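Local coordinates for glycoside hydrolase family protein (Novosphingobium sp. PP1Y, PDB 6Q2F) that probably hydrolyses the glycosidic bonds of terminal alpha-L-rhamnose units, as an alpha-L-rhamnosidase built round a parallel beta/alpha barrel, at residues D69-D74 with R115-E120; P217-L222 with H374-V379; S546-Y551 with P828-A833; P605-W610 with A624-A629; L1011-K1016 with G1131-V1136. One frame throughout, in Å; residues are numbered along the deposited sequence.

Interaction 1 of 5, residues D69-D74 with R115-E120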
# COMPACT_ATOMS: atom_id res chain seq x y z
N ASP A 69 -16.38 15.91 -25.68
CA ASP A 69 -17.79 15.71 -25.39
C ASP A 69 -17.98 14.78 -24.21
O ASP A 69 -18.79 15.05 -23.32
CB ASP A 69 -18.50 15.15 -26.62
CG ASP A 69 -19.95 14.82 -26.34
OD1 ASP A 69 -20.74 15.76 -26.16
OD2 ASP A 69 -20.29 13.63 -26.29
N GLY A 70 -17.21 13.69 -24.17
CA GLY A 70 -17.32 12.75 -23.07
C GLY A 70 -16.76 13.30 -21.77
O GLY A 70 -17.27 12.99 -20.70
N ILE A 71 -15.70 14.11 -21.85
CA ILE A 71 -15.09 14.69 -20.66
C ILE A 71 -16.11 15.55 -19.92
O ILE A 71 -16.24 15.48 -18.68
CB ILE A 71 -13.85 15.49 -21.04
CG1 ILE A 71 -12.71 14.56 -21.48
CG2 ILE A 71 -13.40 16.38 -19.87
CD1 ILE A 71 -11.52 15.29 -22.10
N ARG A 72 -16.84 16.38 -20.66
CA ARG A 72 -17.86 17.21 -20.05
C ARG A 72 -18.95 16.38 -19.40
O ARG A 72 -19.35 16.65 -18.26
CB ARG A 72 -18.46 18.15 -21.09
CG ARG A 72 -19.80 18.77 -20.69
CD ARG A 72 -20.05 20.02 -21.56
NE ARG A 72 -19.18 21.12 -21.14
CZ ARG A 72 -18.91 22.20 -21.86
NH1 ARG A 72 -19.42 22.34 -23.08
NH2 ARG A 72 -18.13 23.14 -21.36
N LYS A 73 -19.46 15.35 -20.11
CA LYS A 73 -20.51 14.52 -19.54
C LYS A 73 -20.00 13.72 -18.34
O LYS A 73 -20.74 13.52 -17.37
CB LYS A 73 -21.08 13.58 -20.61
CG LYS A 73 -21.82 14.31 -21.73
CD LYS A 73 -21.93 13.44 -22.98
CE LYS A 73 -22.84 14.07 -24.02
NZ LYS A 73 -22.93 13.20 -25.24
N ASP A 74 -18.75 13.26 -18.39
CA ASP A 74 -18.14 12.66 -17.19
C ASP A 74 -18.17 13.62 -16.02
O ASP A 74 -18.61 13.27 -14.92
CB ASP A 74 -16.70 12.26 -17.46
CG ASP A 74 -16.57 11.01 -18.29
OD1 ASP A 74 -17.60 10.39 -18.64
OD2 ASP A 74 -15.41 10.63 -18.58
N ARG A 115 -6.60 20.26 -21.58
CA ARG A 115 -6.91 21.64 -21.24
C ARG A 115 -8.39 21.81 -20.97
O ARG A 115 -8.80 22.49 -20.02
CB ARG A 115 -6.46 22.59 -22.36
CG ARG A 115 -6.89 24.03 -22.14
CD ARG A 115 -6.25 24.99 -23.14
NE ARG A 115 -4.80 24.93 -23.07
CZ ARG A 115 -3.98 25.79 -23.68
NH1 ARG A 115 -4.48 26.78 -24.41
NH2 ARG A 115 -2.67 25.65 -23.55
N PHE A 116 -9.22 21.21 -21.81
CA PHE A 116 -10.66 21.26 -21.60
C PHE A 116 -11.05 20.60 -20.29
O PHE A 116 -11.88 21.13 -19.56
CB PHE A 116 -11.36 20.56 -22.76
CG PHE A 116 -12.85 20.64 -22.67
CD1 PHE A 116 -13.51 21.82 -22.98
CD2 PHE A 116 -13.60 19.53 -22.29
CE1 PHE A 116 -14.90 21.89 -22.92
CE2 PHE A 116 -14.99 19.60 -22.22
CZ PHE A 116 -15.64 20.79 -22.53
N ALA A 117 -10.47 19.44 -19.98
CA ALA A 117 -10.72 18.80 -18.70
C ALA A 117 -10.36 19.73 -17.55
O ALA A 117 -11.09 19.82 -16.56
CB ALA A 117 -9.92 17.50 -18.56
N ALA A 118 -9.24 20.44 -17.68
CA ALA A 118 -8.82 21.30 -16.58
C ALA A 118 -9.79 22.46 -16.41
O ALA A 118 -10.12 22.86 -15.29
CB ALA A 118 -7.39 21.80 -16.81
N HIS A 119 -10.27 23.02 -17.53
CA HIS A 119 -11.20 24.14 -17.45
C HIS A 119 -12.56 23.68 -16.93
O HIS A 119 -13.24 24.43 -16.22
CB HIS A 119 -11.35 24.82 -18.81
CG HIS A 119 -10.28 25.83 -19.08
ND1 HIS A 119 -10.26 27.07 -18.46
CD2 HIS A 119 -9.18 25.79 -19.86
CE1 HIS A 119 -9.20 27.75 -18.87
NE2 HIS A 119 -8.54 27.00 -19.74
N GLU A 120 -12.96 22.46 -17.28
CA GLU A 120 -14.23 21.94 -16.78
C GLU A 120 -14.15 21.66 -15.29
O GLU A 120 -15.12 21.91 -14.56
CB GLU A 120 -14.62 20.67 -17.54
CG GLU A 120 -15.14 20.93 -18.95
CD GLU A 120 -16.48 21.64 -18.95
OE1 GLU A 120 -17.52 20.97 -18.71
OE2 GLU A 120 -16.50 22.86 -19.18
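Arg-72 and Glu-120 join two consecutive outer helices of the (beta/alpha)8 barrel, 68-81 and 108-124, by a side-on salt bridge. The short helical segments run nearly parallel, 9.7 Å apart at their axes. Arg-72 uses two nitrogens, one for each carboxylate oxygen: NE donates to OE1 of Glu-120 at 2.9 Å, and NH2 to OE2 at 2.7 Å. Both oxygens lie near the guanidinium plane, yet each N-H arrives from well above the carboxylate plane, because the two flat groups are turned 67° against each other. The pair is two-pronged but not the coplanar fork of the textbook.

Phe-116 fills the angle between them. Its CG stands anti to the backbone N (chi1 -176°), which carries the ring across to the other helix, where CZ lies over the centre of one guanidinium face, 3.6 Å from CZ of Arg-72. The ring plane is inclined 63° to that face, so this is no flat stack. A long side chain suits position 72: its CB meets the edge of the ring while the rest of the chain carries the charge to the acid. Deeper in, Ile-71 and Ala-117 let the helices approach, since a small alanine leaves room for a methyl of the branched isoleucine.

In the second shell, Arg-123 forms a further salt bridge with OE1 of Glu-120, which probably stabilises the carboxylate charge, and Trp-59 of strand 56-62 backs Ile-71 and Ala-117. There, CG2 of Ile-71 rests 3.8 Å from CA of Ala-117.

Interaction 2 of 5, residues P217-L222 with H374-V379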
# COMPACT_ATOMS: atom_id res chain seq x y z
N PRO A 217 44.41 -12.90 1.62
CA PRO A 217 45.32 -14.04 1.74
C PRO A 217 45.33 -14.90 0.48
O PRO A 217 44.29 -15.11 -0.16
CB PRO A 217 44.73 -14.82 2.93
CG PRO A 217 43.28 -14.52 2.85
CD PRO A 217 43.17 -13.09 2.38
N ASP A 218 46.52 -15.37 0.11
CA ASP A 218 46.64 -16.38 -0.93
C ASP A 218 45.75 -17.56 -0.57
O ASP A 218 45.82 -18.08 0.55
CB ASP A 218 48.09 -16.83 -1.08
CG ASP A 218 48.98 -15.76 -1.69
OD1 ASP A 218 48.52 -15.06 -2.61
OD2 ASP A 218 50.14 -15.62 -1.24
N ILE A 219 44.90 -17.95 -1.50
CA ILE A 219 43.84 -18.92 -1.23
C ILE A 219 44.06 -20.13 -2.11
O ILE A 219 44.58 -20.03 -3.23
CB ILE A 219 42.44 -18.28 -1.44
CG1 ILE A 219 42.19 -17.18 -0.41
CG2 ILE A 219 41.33 -19.31 -1.40
CD1 ILE A 219 40.96 -16.33 -0.71
N ALA A 220 43.70 -21.30 -1.58
CA ALA A 220 43.75 -22.55 -2.33
C ALA A 220 42.81 -22.50 -3.53
O ALA A 220 41.58 -22.53 -3.36
CB ALA A 220 43.40 -23.74 -1.43
N SER A 221 43.36 -22.40 -4.73
CA SER A 221 42.51 -22.41 -5.92
C SER A 221 41.84 -23.77 -6.06
O SER A 221 42.34 -24.79 -5.60
CB SER A 221 43.32 -22.08 -7.16
OG SER A 221 42.47 -22.01 -8.29
N LEU A 222 40.68 -23.77 -6.71
CA LEU A 222 39.93 -25.02 -6.72
C LEU A 222 39.94 -25.66 -8.10
O LEU A 222 39.77 -24.96 -9.11
CB LEU A 222 38.48 -24.78 -6.29
CG LEU A 222 38.27 -24.32 -4.84
CD1 LEU A 222 36.82 -23.99 -4.60
CD2 LEU A 222 38.74 -25.39 -3.88
N HIS A 374 33.55 -21.54 -3.29
CA HIS A 374 34.63 -20.67 -2.85
C HIS A 374 35.36 -21.29 -1.67
O HIS A 374 34.73 -21.79 -0.73
CB HIS A 374 34.11 -19.29 -2.45
CG HIS A 374 33.47 -18.54 -3.57
ND1 HIS A 374 34.20 -17.81 -4.49
CD2 HIS A 374 32.17 -18.39 -3.92
CE1 HIS A 374 33.38 -17.25 -5.36
NE2 HIS A 374 32.14 -17.58 -5.04
N SER A 375 36.70 -21.25 -1.70
CA SER A 375 37.48 -21.66 -0.54
C SER A 375 37.30 -20.68 0.61
O SER A 375 37.27 -21.08 1.78
CB SER A 375 38.97 -21.76 -0.89
OG SER A 375 39.17 -22.27 -2.20
N ASP A 376 37.19 -19.39 0.30
CA ASP A 376 37.15 -18.36 1.33
C ASP A 376 35.71 -18.08 1.78
O ASP A 376 34.74 -18.47 1.13
CB ASP A 376 37.81 -17.07 0.84
CG ASP A 376 37.39 -16.69 -0.58
OD1 ASP A 376 36.92 -17.58 -1.32
OD2 ASP A 376 37.55 -15.51 -0.95
N ALA A 377 35.61 -17.40 2.91
CA ALA A 377 34.32 -16.97 3.44
C ALA A 377 33.93 -15.66 2.79
O ALA A 377 34.70 -14.70 2.80
CB ALA A 377 34.40 -16.82 4.96
N LEU A 378 32.73 -15.62 2.23
CA LEU A 378 32.19 -14.40 1.63
C LEU A 378 31.09 -13.85 2.53
O LEU A 378 30.63 -14.51 3.47
CB LEU A 378 31.66 -14.68 0.22
CG LEU A 378 32.60 -14.58 -1.00
CD1 LEU A 378 33.89 -15.31 -0.74
CD2 LEU A 378 31.95 -15.14 -2.27
N VAL A 379 30.68 -12.62 2.25
CA VAL A 379 29.52 -12.07 2.95
C VAL A 379 28.32 -12.95 2.64
O VAL A 379 27.92 -13.10 1.48
CB VAL A 379 29.27 -10.62 2.57
CG1 VAL A 379 27.94 -10.15 3.16
CG2 VAL A 379 30.43 -9.74 3.06
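Ile-219 and Leu-222 flank Ser-375, each presenting methyl groups to it, while the hydroxyl passes between them to the backbone. The serine OG lies beside its own backbone N (chi1 -37°), and from there it donates to the carbonyl O of Ala-220 at 2.7 Å, with a C=O...O angle of 161° that brings the donor in nearly along the C=O axis. Leu-222 meets the hydroxyl oxygen with its branch point: CG is 3.5 Å from OG of Ser-375, with both methyls close by.

On the Ile-219 side the fit is tighter. CG2 presses on CB of Ser-375 at 3.4 Å, shorter than usual for two carbons, and the other arm of the isoleucine ends in CD1, 3.5 Å from OD2 of Asp-376. These last two side chains cross at about a right angle, so the methyl meets the flank of the acid. Serine suits its place by being small enough to fit between two branched chains and polar enough to bond a carbonyl.

Both segments are loops, one entering and one leaving what appears to be a beta-sandwich of two antiparallel sheets. Residues 217-222 lead to strand 226-228; the other loop follows strand 366-374, and Arg-272 of the adjacent strand 268-277 binds the carbonyl of Ser-375. A single directional bond to a backbone carbonyl, with aliphatic contacts beside it, fixes the position of the serine and does not depend on the side chain at 220.

Interaction 3 of 5, residues S546-Y551 with P828-A833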
# COMPACT_ATOMS: atom_id res chain seq x y z
N SER A 546 30.29 -6.32 8.85
CA SER A 546 29.87 -6.17 7.47
C SER A 546 28.35 -6.16 7.37
O SER A 546 27.78 -5.39 6.60
CB SER A 546 30.47 -7.26 6.59
OG SER A 546 31.78 -6.90 6.17
N ASP A 547 27.68 -6.98 8.19
CA ASP A 547 26.22 -6.98 8.19
C ASP A 547 25.68 -5.64 8.68
O ASP A 547 24.67 -5.15 8.17
CB ASP A 547 25.69 -8.12 9.05
CG ASP A 547 25.81 -9.46 8.37
OD1 ASP A 547 26.05 -9.49 7.14
OD2 ASP A 547 25.67 -10.50 9.05
N ARG A 548 26.34 -5.03 9.67
CA ARG A 548 25.89 -3.72 10.13
C ARG A 548 26.21 -2.64 9.12
O ARG A 548 25.41 -1.72 8.91
CB ARG A 548 26.49 -3.39 11.49
CG ARG A 548 25.90 -4.22 12.61
CD ARG A 548 26.60 -3.97 13.91
NE ARG A 548 26.04 -4.84 14.94
CZ ARG A 548 26.34 -4.78 16.23
NH1 ARG A 548 27.21 -3.88 16.68
NH2 ARG A 548 25.76 -5.62 17.05
N PHE A 549 27.36 -2.74 8.45
CA PHE A 549 27.62 -1.77 7.39
C PHE A 549 26.55 -1.87 6.31
O PHE A 549 26.05 -0.84 5.83
CB PHE A 549 28.98 -1.96 6.75
CG PHE A 549 29.06 -1.31 5.40
CD1 PHE A 549 29.05 0.07 5.29
CD2 PHE A 549 29.07 -2.07 4.24
CE1 PHE A 549 29.10 0.69 4.05
CE2 PHE A 549 29.12 -1.45 3.00
CZ PHE A 549 29.13 -0.07 2.90
N LEU A 550 26.21 -3.09 5.90
CA LEU A 550 25.21 -3.24 4.84
C LEU A 550 23.86 -2.70 5.30
O LEU A 550 23.18 -2.00 4.54
CB LEU A 550 25.14 -4.70 4.40
CG LEU A 550 26.50 -5.15 3.82
CD1 LEU A 550 26.63 -6.67 3.72
CD2 LEU A 550 26.77 -4.49 2.47
N TYR A 551 23.47 -2.98 6.55
CA TYR A 551 22.29 -2.34 7.14
C TYR A 551 22.37 -0.82 7.00
O TYR A 551 21.40 -0.17 6.58
CB TYR A 551 22.15 -2.72 8.62
CG TYR A 551 21.09 -1.91 9.36
CD1 TYR A 551 21.41 -0.71 9.97
CD2 TYR A 551 19.77 -2.34 9.41
CE1 TYR A 551 20.44 0.05 10.63
CE2 TYR A 551 18.79 -1.59 10.09
CZ TYR A 551 19.13 -0.39 10.68
OH TYR A 551 18.18 0.37 11.35
N PRO A 828 21.54 -2.50 15.22
CA PRO A 828 21.81 -2.99 13.85
C PRO A 828 22.85 -2.18 13.09
O PRO A 828 23.20 -2.57 11.97
CB PRO A 828 20.44 -2.85 13.18
CG PRO A 828 19.90 -1.60 13.80
CD PRO A 828 20.31 -1.68 15.28
N SER A 829 23.33 -1.08 13.65
CA SER A 829 24.16 -0.11 12.95
C SER A 829 25.58 -0.10 13.49
O SER A 829 25.84 -0.48 14.63
CB SER A 829 23.54 1.29 13.07
OG SER A 829 24.37 2.29 12.52
N ASN A 830 26.53 0.32 12.63
CA ASN A 830 27.92 0.55 13.01
C ASN A 830 28.16 1.97 13.51
O ASN A 830 29.29 2.28 13.93
CB ASN A 830 28.85 0.32 11.82
CG ASN A 830 29.21 -1.13 11.63
OD1 ASN A 830 29.20 -1.91 12.57
ND2 ASN A 830 29.55 -1.49 10.39
N THR A 831 27.15 2.84 13.46
CA THR A 831 27.36 4.25 13.78
C THR A 831 27.97 4.43 15.17
O THR A 831 28.98 5.13 15.33
CB THR A 831 26.05 5.01 13.64
OG1 THR A 831 25.69 5.08 12.26
CG2 THR A 831 26.17 6.46 14.20
N SER A 832 27.39 3.78 16.17
CA SER A 832 27.87 3.99 17.53
C SER A 832 29.27 3.40 17.73
O SER A 832 30.10 4.00 18.43
CB SER A 832 26.88 3.44 18.55
OG SER A 832 26.57 2.08 18.32
N ALA A 833 29.57 2.26 17.11
CA ALA A 833 30.93 1.73 17.22
C ALA A 833 31.93 2.64 16.51
O ALA A 833 33.02 2.92 17.04
CB ALA A 833 31.01 0.31 16.66
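Tyr-551 lays one face of its ring over Pro-828. CB of the proline sits 3.6 Å from the ring centroid and only 6° off the normal, a CH-pi contact, and CG follows the face outward to CZ of Tyr-551 at 3.4 Å. The tyrosine CG is anti to the backbone N (chi1 170°), which turns the ring off helix 543-575 onto the loop. Proline suits the place because its compact ring offers the aromatic face the C-H groups of CB and CG.

The carbonyl of Pro-828 is lodged against the helix as well: its O is 3.2 Å from CG of Arg-548 and also receives a CA-H...O contact from that residue. Arg-548 uses its aliphatic stem here, running extended past the loop, while its NE is engaged by Glu-544. Asn-830 lies alongside the stem, with OD1 3.3 Å from CB of Arg-548. Its ND2 comes close to the backbone N of Phe-549, but both are donors, and the amide instead donates to the carbonyl of Gln-545. Ser-829 finishes the turn: its OG accepts from N of Thr-831 at 3.0 Å with an almost straight N-H, a capping bond at the entry to the short helix 831-834, and also bonds Asp-552 of the long helix.

Thus one buried face of helix 543-575, which leads into barrel strand 579-582, receives the loop that follows strand 818-820 of the neighbouring mixed sheet. Tyr-395, from another loop, touches both Tyr-551 and Pro-828.

Interaction 4 of 5, residues P605-W610 with A624-A629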
# COMPACT_ATOMS: atom_id res chain seq x y z
N PRO A 605 -1.27 11.82 2.67
CA PRO A 605 -0.80 10.43 2.68
C PRO A 605 -1.90 9.52 2.17
O PRO A 605 -3.08 9.72 2.45
CB PRO A 605 -0.48 10.17 4.16
CG PRO A 605 -0.23 11.55 4.72
CD PRO A 605 -1.21 12.42 4.01
N MSE A 606 -1.51 8.53 1.38
CA MSE A 606 -2.44 7.74 0.64
C MSE A 606 -2.07 6.27 0.66
O MSE A 606 -0.89 5.90 0.64
CB MSE A 606 -2.52 8.24 -0.83
CG MSE A 606 -3.66 7.61 -1.60
SE MSE A 606 -3.87 8.57 -3.26
CE MSE A 606 -5.32 7.53 -4.07
N ALA A 607 -3.10 5.43 0.73
CA ALA A 607 -2.94 3.98 0.76
C ALA A 607 -3.94 3.40 -0.24
O ALA A 607 -4.45 4.10 -1.12
CB ALA A 607 -3.13 3.47 2.19
N ALA A 608 -4.22 2.11 -0.11
CA ALA A 608 -5.12 1.41 -1.03
C ALA A 608 -5.90 0.34 -0.27
O ALA A 608 -5.46 -0.15 0.78
CB ALA A 608 -4.35 0.75 -2.21
N LEU A 609 -7.07 -0.02 -0.80
CA LEU A 609 -7.80 -1.19 -0.32
C LEU A 609 -8.54 -1.84 -1.47
O LEU A 609 -9.30 -1.16 -2.17
CB LEU A 609 -8.80 -0.86 0.80
CG LEU A 609 -9.58 -2.16 1.12
CD1 LEU A 609 -8.73 -3.18 1.94
CD2 LEU A 609 -10.94 -1.93 1.78
N TRP A 610 -8.33 -3.14 -1.65
CA TRP A 610 -9.02 -3.91 -2.67
C TRP A 610 -10.28 -4.56 -2.08
O TRP A 610 -10.36 -4.83 -0.88
CB TRP A 610 -8.11 -5.01 -3.23
CG TRP A 610 -7.04 -4.52 -4.16
CD1 TRP A 610 -6.33 -3.37 -4.06
CD2 TRP A 610 -6.57 -5.19 -5.33
NE1 TRP A 610 -5.45 -3.27 -5.10
CE2 TRP A 610 -5.57 -4.38 -5.90
CE3 TRP A 610 -6.89 -6.40 -5.95
CZ2 TRP A 610 -4.89 -4.74 -7.06
CZ3 TRP A 610 -6.22 -6.75 -7.11
CH2 TRP A 610 -5.23 -5.92 -7.65
N ALA A 624 -2.05 -2.70 6.75
CA ALA A 624 -0.83 -2.01 7.16
C ALA A 624 -0.59 -0.75 6.34
O ALA A 624 -0.22 0.29 6.89
CB ALA A 624 0.37 -2.96 7.04
N ASP A 625 -0.83 -0.83 5.03
CA ASP A 625 -0.65 0.33 4.15
C ASP A 625 -1.49 1.51 4.62
O ASP A 625 -1.00 2.65 4.74
CB ASP A 625 -1.00 -0.06 2.71
CG ASP A 625 -0.68 1.04 1.70
OD1 ASP A 625 0.27 1.82 1.93
OD2 ASP A 625 -1.42 1.13 0.69
N MSE A 626 -2.77 1.26 4.91
CA MSE A 626 -3.68 2.30 5.36
C MSE A 626 -3.36 2.79 6.76
O MSE A 626 -3.50 3.97 7.07
CB MSE A 626 -5.13 1.80 5.32
CG MSE A 626 -5.77 1.70 3.94
SE MSE A 626 -7.66 1.08 4.13
CE MSE A 626 -7.34 -0.77 4.64
N LYS A 627 -2.99 1.86 7.64
CA LYS A 627 -2.69 2.25 9.01
C LYS A 627 -1.43 3.11 9.04
O LYS A 627 -1.36 4.11 9.76
CB LYS A 627 -2.55 1.01 9.90
CG LYS A 627 -2.57 1.32 11.41
CD LYS A 627 -3.89 1.93 11.86
CE LYS A 627 -3.90 2.15 13.40
NZ LYS A 627 -5.17 2.83 13.82
N GLY A 628 -0.44 2.75 8.21
CA GLY A 628 0.73 3.60 8.07
C GLY A 628 0.37 4.98 7.56
O GLY A 628 0.83 5.99 8.08
N ALA A 629 -0.45 5.04 6.51
CA ALA A 629 -0.80 6.34 5.96
C ALA A 629 -1.59 7.16 6.98
O ALA A 629 -1.38 8.37 7.10
CB ALA A 629 -1.60 6.17 4.67
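Ala-607 stands at the apolar centre, its methyl directed from the strand into the helix, where CB lies 3.4 Å from CA of Met-626. The same methyl touches CG of Met-626 at 3.6 Å and CB of Ala-629 at 4.0 Å. This is the strand-to-helix packing of a beta-alpha-beta unit in the barrel: the segments 605-610 and 624-629 run almost antiparallel (158°), their axes 6.9 Å apart. Alanines at 607 and 629 suit so close an approach, since small methyls leave the backbones free to come close.

Outward along the strand, Met-626 (present as selenomethionine) bends at chi3 (-71°), bringing its terminal methyl CE alongside CD1 of Leu-609 at 3.9 Å. Helix 657-670 covers this end, with Leu-666 touching Leu-609 and Thr-670 touching Met-626. At the other end, the ring of Pro-605 rests on Ala-629, with its CB 3.6 Å from the carbonyl O.

The polar edge belongs to Asp-625. Its OD2 lies 3.1 Å from N of Ala-608, a weak hydrogen bond bent to 121° at the hydrogen, and also borders CA and CB of Ala-607. The stronger partner of this carboxylate is Arg-599, which forms a salt bridge with OD1 and also donates to the carbonyl of Met-606. The strand's other face looks into the barrel, where Ala-608 touches Glu-586 and Glu-644, both sodium ligands. Chemically, then, a buried acid is paired with an arginine and adds a weak bond to the strand backbone beside the metal site.

Interaction 5 of 5, residues L1011-K1016 with G1131-V1136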
# COMPACT_ATOMS: atom_id res chain seq x y z
N LEU A 1011 -45.41 -8.85 -6.39
CA LEU A 1011 -43.98 -8.56 -6.43
C LEU A 1011 -43.23 -9.87 -6.62
O LEU A 1011 -43.50 -10.85 -5.92
CB LEU A 1011 -43.54 -7.88 -5.13
CG LEU A 1011 -43.68 -6.37 -4.96
CD1 LEU A 1011 -43.24 -5.90 -3.58
CD2 LEU A 1011 -42.92 -5.62 -6.06
N GLU A 1012 -42.33 -9.90 -7.59
CA GLU A 1012 -41.53 -11.08 -7.89
C GLU A 1012 -40.13 -10.64 -8.29
O GLU A 1012 -39.95 -9.56 -8.86
CB GLU A 1012 -42.14 -11.91 -9.03
CG GLU A 1012 -43.53 -12.49 -8.75
CD GLU A 1012 -43.48 -13.70 -7.83
OE1 GLU A 1012 -44.50 -14.01 -7.18
OE2 GLU A 1012 -42.41 -14.36 -7.76
N PRO A 1013 -39.11 -11.46 -7.99
CA PRO A 1013 -37.76 -11.15 -8.49
C PRO A 1013 -37.78 -11.14 -10.00
O PRO A 1013 -38.16 -12.13 -10.63
CB PRO A 1013 -36.89 -12.28 -7.92
CG PRO A 1013 -37.73 -12.96 -6.88
CD PRO A 1013 -39.16 -12.75 -7.28
N LEU A 1014 -37.40 -10.00 -10.59
CA LEU A 1014 -37.44 -9.86 -12.05
C LEU A 1014 -36.58 -10.91 -12.74
O LEU A 1014 -36.93 -11.37 -13.83
CB LEU A 1014 -37.00 -8.46 -12.47
CG LEU A 1014 -37.84 -7.32 -11.86
CD1 LEU A 1014 -37.41 -5.96 -12.39
CD2 LEU A 1014 -39.32 -7.57 -12.12
N ASP A 1015 -35.47 -11.30 -12.13
CA ASP A 1015 -34.60 -12.30 -12.73
C ASP A 1015 -35.24 -13.68 -12.84
O ASP A 1015 -34.68 -14.55 -13.50
CB ASP A 1015 -33.30 -12.41 -11.94
CG ASP A 1015 -33.55 -12.72 -10.49
OD1 ASP A 1015 -34.01 -11.81 -9.76
OD2 ASP A 1015 -33.28 -13.87 -10.07
N LYS A 1016 -36.39 -13.91 -12.21
CA LYS A 1016 -37.13 -15.15 -12.38
C LYS A 1016 -38.26 -15.00 -13.40
O LYS A 1016 -39.08 -15.91 -13.54
CB LYS A 1016 -37.68 -15.63 -11.04
CG LYS A 1016 -36.60 -15.97 -10.01
CD LYS A 1016 -35.74 -17.15 -10.46
CE LYS A 1016 -34.77 -17.62 -9.37
NZ LYS A 1016 -33.38 -17.15 -9.61
N GLY A 1131 -34.75 -6.13 -8.88
CA GLY A 1131 -36.00 -5.42 -8.72
C GLY A 1131 -36.44 -5.29 -7.27
O GLY A 1131 -35.68 -5.47 -6.31
N LEU A 1132 -37.72 -4.94 -7.13
CA LEU A 1132 -38.36 -4.78 -5.83
C LEU A 1132 -38.93 -6.14 -5.43
O LEU A 1132 -40.01 -6.53 -5.89
CB LEU A 1132 -39.46 -3.72 -5.89
CG LEU A 1132 -40.21 -3.42 -4.57
CD1 LEU A 1132 -39.23 -3.06 -3.44
CD2 LEU A 1132 -41.21 -2.30 -4.75
N ILE A 1133 -38.21 -6.87 -4.59
CA ILE A 1133 -38.63 -8.22 -4.24
C ILE A 1133 -39.59 -8.22 -3.04
O ILE A 1133 -40.49 -9.05 -2.97
CB ILE A 1133 -37.39 -9.08 -3.99
CG1 ILE A 1133 -36.58 -9.24 -5.28
CG2 ILE A 1133 -37.75 -10.43 -3.40
CD1 ILE A 1133 -35.17 -9.76 -5.07
N GLY A 1134 -39.41 -7.30 -2.10
CA GLY A 1134 -40.27 -7.24 -0.93
C GLY A 1134 -40.06 -8.29 0.15
O GLY A 1134 -39.00 -8.92 0.21
N PRO A 1135 -41.06 -8.46 1.03
CA PRO A 1135 -42.33 -7.74 1.00
C PRO A 1135 -42.19 -6.27 1.41
O PRO A 1135 -41.25 -5.91 2.15
CB PRO A 1135 -43.19 -8.51 2.01
CG PRO A 1135 -42.19 -9.00 3.02
CD PRO A 1135 -40.91 -9.27 2.25
N VAL A 1136 -43.08 -5.43 0.91
CA VAL A 1136 -43.09 -4.00 1.21
C VAL A 1136 -44.09 -3.78 2.33
O VAL A 1136 -45.28 -4.10 2.18
CB VAL A 1136 -43.43 -3.16 -0.03
CG1 VAL A 1136 -43.38 -1.68 0.32
CG2 VAL A 1136 -42.48 -3.49 -1.20
O HOH W 1 -41.05 -11.48 -4.28
O HOH W 2 -40.56 -7.21 -8.50
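Leu-1011 swings its CG to the side opposite its carbonyl carbon (chi1 -85°), and Leu-1132 turns its own CG anti to the backbone N (chi1 -179°); together these torsions bring the two isobutyl groups obliquely against each other. CD2 of Leu-1011 reaches CG of Leu-1132 at 3.8 Å and lies 3.1 Å from that residue's carbonyl O, while CD1 presses on CG2 of Val-1136 at 3.5 Å, tight for two methyls. Leucine suits the spot: its fork spreads over two partners at once.

Farther along, Pro-1013 meets the flank of Ile-1133, with CB and CG1 4.0 Å apart. Leu-1014 lays CD1 4.0 Å from CA of Gly-1131, where the lack of a side chain leaves room for it; the positive phi (89°) also favours glycine.

Between the backbones, water takes the place of direct hydrogen bonds. One molecule donates to O of Leu-1011 at 3.0 Å and to O of Ile-1133 at 2.8 Å, bridging two acceptors that could not bond to one another; a similar bridge between the carbonyls of Glu-1012 and Leu-1132 is doubtful.

The strand carries a classic beta bulge, with Ile-1133 and Gly-1134 both facing Arg-1053 of strand 1047-1055. Trp-992 of strand 992-996 touches Leu-1011, Leu-1132 and Val-1136, so the leucines of the loop pack at the edge between two antiparallel sheets, consistent with a galactose-binding-like beta-sandwich.

Overall arrangement
Interactions 1 and 4 belong to the same barrel, their nearest atoms about 18 Å apart, each seating an outer helix: one against its neighbour, the other against its strand. Interaction 4 lies closest to the metal, the side chain of Ala-608 being about 5 Å from the sodium held by Asp-503, Ser-504, Glu-583, Glu-586 and Glu-644. Interaction 3 fastens another barrel helix to the loop after strand 818-820, in the region of the neighbouring mixed sheet, and interaction 4 is nested within the chain loop it closes. Interactions 2 and 3 touch, CG1 of Val-379 packing 3.8 Å from CD1 of Leu-550. Interaction 5 is far from interaction 2, with centres 79 Å apart on opposite sides of the chain's centre.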